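Local coordinates for thiamine-binding periplasmic protein (Escherichia coli, PDB 2QRY) that binds thiamine, thiamine phosphate and thiamine diphosphate with high affinity in the periplasm and serves the ThiBPQ ABC transporter in thiamine import, at residues V58-G63 against L67-M72. Sequence-based numbering, arbitrary orientation.
With TPS (thiamin phosphate), chain E.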
# COMPACT_ATOMS: atom_id res chain seq x y z
N VAL A 58 12.18 9.98 -5.30
CA VAL A 58 12.25 10.64 -4.02
C VAL A 58 11.32 10.02 -2.98
O VAL A 58 10.10 10.13 -3.10
CB VAL A 58 11.88 12.14 -4.17
CG1 VAL A 58 12.11 12.86 -2.86
CG2 VAL A 58 12.68 12.78 -5.29
N ALA A 59 11.90 9.36 -1.98
CA ALA A 59 11.11 8.77 -0.91
C ALA A 59 10.72 9.98 -0.05
O ALA A 59 11.41 10.34 0.90
CB ALA A 59 11.96 7.81 -0.10
N LEU A 60 9.59 10.58 -0.40
CA LEU A 60 9.11 11.79 0.25
C LEU A 60 8.11 11.67 1.40
O LEU A 60 8.21 12.37 2.41
CB LEU A 60 8.52 12.70 -0.82
CG LEU A 60 8.87 14.17 -0.65
CD1 LEU A 60 10.39 14.30 -0.57
CD2 LEU A 60 8.30 14.98 -1.80
N GLU A 61 7.11 10.82 1.23
CA GLU A 61 6.09 10.66 2.24
C GLU A 61 5.53 9.26 2.17
O GLU A 61 5.86 8.48 1.27
CB GLU A 61 4.92 11.63 1.98
CG GLU A 61 5.25 13.11 1.98
CD GLU A 61 5.29 13.70 3.37
OE1 GLU A 61 4.84 13.04 4.33
OE2 GLU A 61 5.77 14.85 3.51
N ASP A 62 4.67 8.95 3.12
CA ASP A 62 3.99 7.68 3.15
C ASP A 62 2.80 7.84 2.19
O ASP A 62 2.45 8.96 1.81
CB ASP A 62 3.54 7.37 4.58
CG ASP A 62 4.69 6.90 5.45
OD1 ASP A 62 5.35 5.91 5.06
OD2 ASP A 62 4.96 7.52 6.50
N GLY A 63 2.21 6.72 1.80
CA GLY A 63 1.09 6.71 0.87
C GLY A 63 0.07 7.84 0.91
O GLY A 63 -0.04 8.61 -0.04
N LEU A 67 -0.30 12.37 -1.22
CA LEU A 67 -1.37 13.22 -1.76
C LEU A 67 -1.48 14.56 -1.02
O LEU A 67 -1.55 15.62 -1.64
CB LEU A 67 -2.72 12.50 -1.67
CG LEU A 67 -3.78 12.74 -2.75
CD1 LEU A 67 -5.16 12.56 -2.12
CD2 LEU A 67 -3.67 14.12 -3.37
N ASN A 68 -1.50 14.52 0.32
CA ASN A 68 -1.65 15.76 1.07
C ASN A 68 -0.50 16.72 0.82
O ASN A 68 -0.69 17.93 0.77
CB ASN A 68 -1.86 15.49 2.57
CG ASN A 68 -0.56 15.21 3.32
OD1 ASN A 68 0.30 16.07 3.46
ND2 ASN A 68 -0.43 13.98 3.81
N ARG A 69 0.70 16.17 0.63
CA ARG A 69 1.85 17.02 0.37
C ARG A 69 1.76 17.64 -1.01
O ARG A 69 2.05 18.83 -1.20
CB ARG A 69 3.14 16.22 0.51
CG ARG A 69 4.36 17.06 0.25
CD ARG A 69 5.58 16.44 0.88
NE ARG A 69 6.80 17.17 0.55
CZ ARG A 69 7.97 16.96 1.12
NH1 ARG A 69 8.09 16.04 2.07
NH2 ARG A 69 9.03 17.67 0.75
N LEU A 70 1.33 16.85 -1.99
CA LEU A 70 1.20 17.35 -3.35
C LEU A 70 0.12 18.43 -3.42
O LEU A 70 0.27 19.41 -4.15
CB LEU A 70 0.83 16.21 -4.31
CG LEU A 70 0.87 16.60 -5.78
CD1 LEU A 70 2.31 16.79 -6.21
CD2 LEU A 70 0.20 15.54 -6.62
N ARG A 71 -0.96 18.26 -2.67
CA ARG A 71 -2.03 19.24 -2.66
C ARG A 71 -1.56 20.58 -2.09
O ARG A 71 -2.18 21.61 -2.33
CB ARG A 71 -3.20 18.73 -1.83
CG ARG A 71 -3.80 17.45 -2.34
CD ARG A 71 -4.92 17.02 -1.43
NE ARG A 71 -5.93 18.06 -1.33
CZ ARG A 71 -6.97 18.00 -0.50
NH1 ARG A 71 -7.13 16.95 0.30
NH2 ARG A 71 -7.85 19.00 -0.48
N MSE A 72 -0.48 20.55 -1.31
CA MSE A 72 0.04 21.76 -0.72
C MSE A 72 1.18 22.36 -1.54
O MSE A 72 1.51 23.52 -1.38
CB MSE A 72 0.48 21.51 0.72
CG MSE A 72 -0.69 21.38 1.67
SE MSE A 72 -0.14 21.03 3.51
CE MSE A 72 -1.85 20.39 4.19
CM2 TPS E . 8.08 -7.49 4.02
N3 TPS E . 4.51 -2.65 1.36
C2 TPS E . 5.04 -2.35 2.53
S1 TPS E . 4.46 -0.76 2.86
C5 TPS E . 3.50 -0.54 1.39
C4 TPS E . 3.71 -1.74 0.74
CM4 TPS E . 3.05 -2.01 -0.61
C6 TPS E . 2.71 0.69 1.09
C7 TPS E . 3.10 1.58 2.26
O7 TPS E . 2.45 2.85 2.28
N1A TPS E . 5.91 -6.72 3.14
C2A TPS E . 7.24 -6.57 3.16
N3A TPS E . 7.83 -5.63 2.43
C4A TPS E . 7.12 -4.79 1.64
N4A TPS E . 7.77 -3.83 0.90
C5A TPS E . 5.70 -4.92 1.60
C6A TPS E . 5.13 -5.93 2.39
C7A TPS E . 4.79 -4.01 0.74
P1 TPS E . 3.00 3.63 3.58
O1 TPS E . 2.78 2.75 4.84
O2 TPS E . 2.32 5.05 3.73
O3 TPS E . 4.52 3.84 3.40
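Glu61 and Arg69 lie 7.9 Å apart between their CA atoms where the loop after strand 54-59 enters helix 63-73 and the helix runs obliquely back, and Gly63 and Leu67 are 7.4 Å apart by the same measure. This is part of a beta-alpha-beta crossover in a periplasmic solute-binding protein: helix 63-73 links strand 54-59 to strand 81-86, and both strands pair in parallel with strand 24-29. Arg69 gives the largest share of the 226 Å² buried. Its CG stands anti to the backbone N and the chain stays extended as far as NE, which carries the guanidinium back to the loop. There Leu60 covers one face of the group, with CG centred 3.3 Å above its plane and CD2 3.5 Å from Arg69 CZ, while Glu61 comes in at the edge. The bend at chi2 (-83°) turns the Glu61 carboxylate toward Arg69, the two chains cross at about a right angle, and Glu61 CG lies 3.5 Å from Arg69 CD. Glu73 adds a long, weak ion pair at NE. At the other end of the loop, Asp62 and Gly63 belong to the thiamine site, and Gly63 N donates to phosphate oxygen O2 of thiamin phosphate, although that oxygen is less surely placed. In the salt bridge, Arg69 NH1 donates to Glu61 OE2 at 3.0 Å with an N-H...O angle of 158°, reaching the anti side of the carboxylate 28° out of its plane.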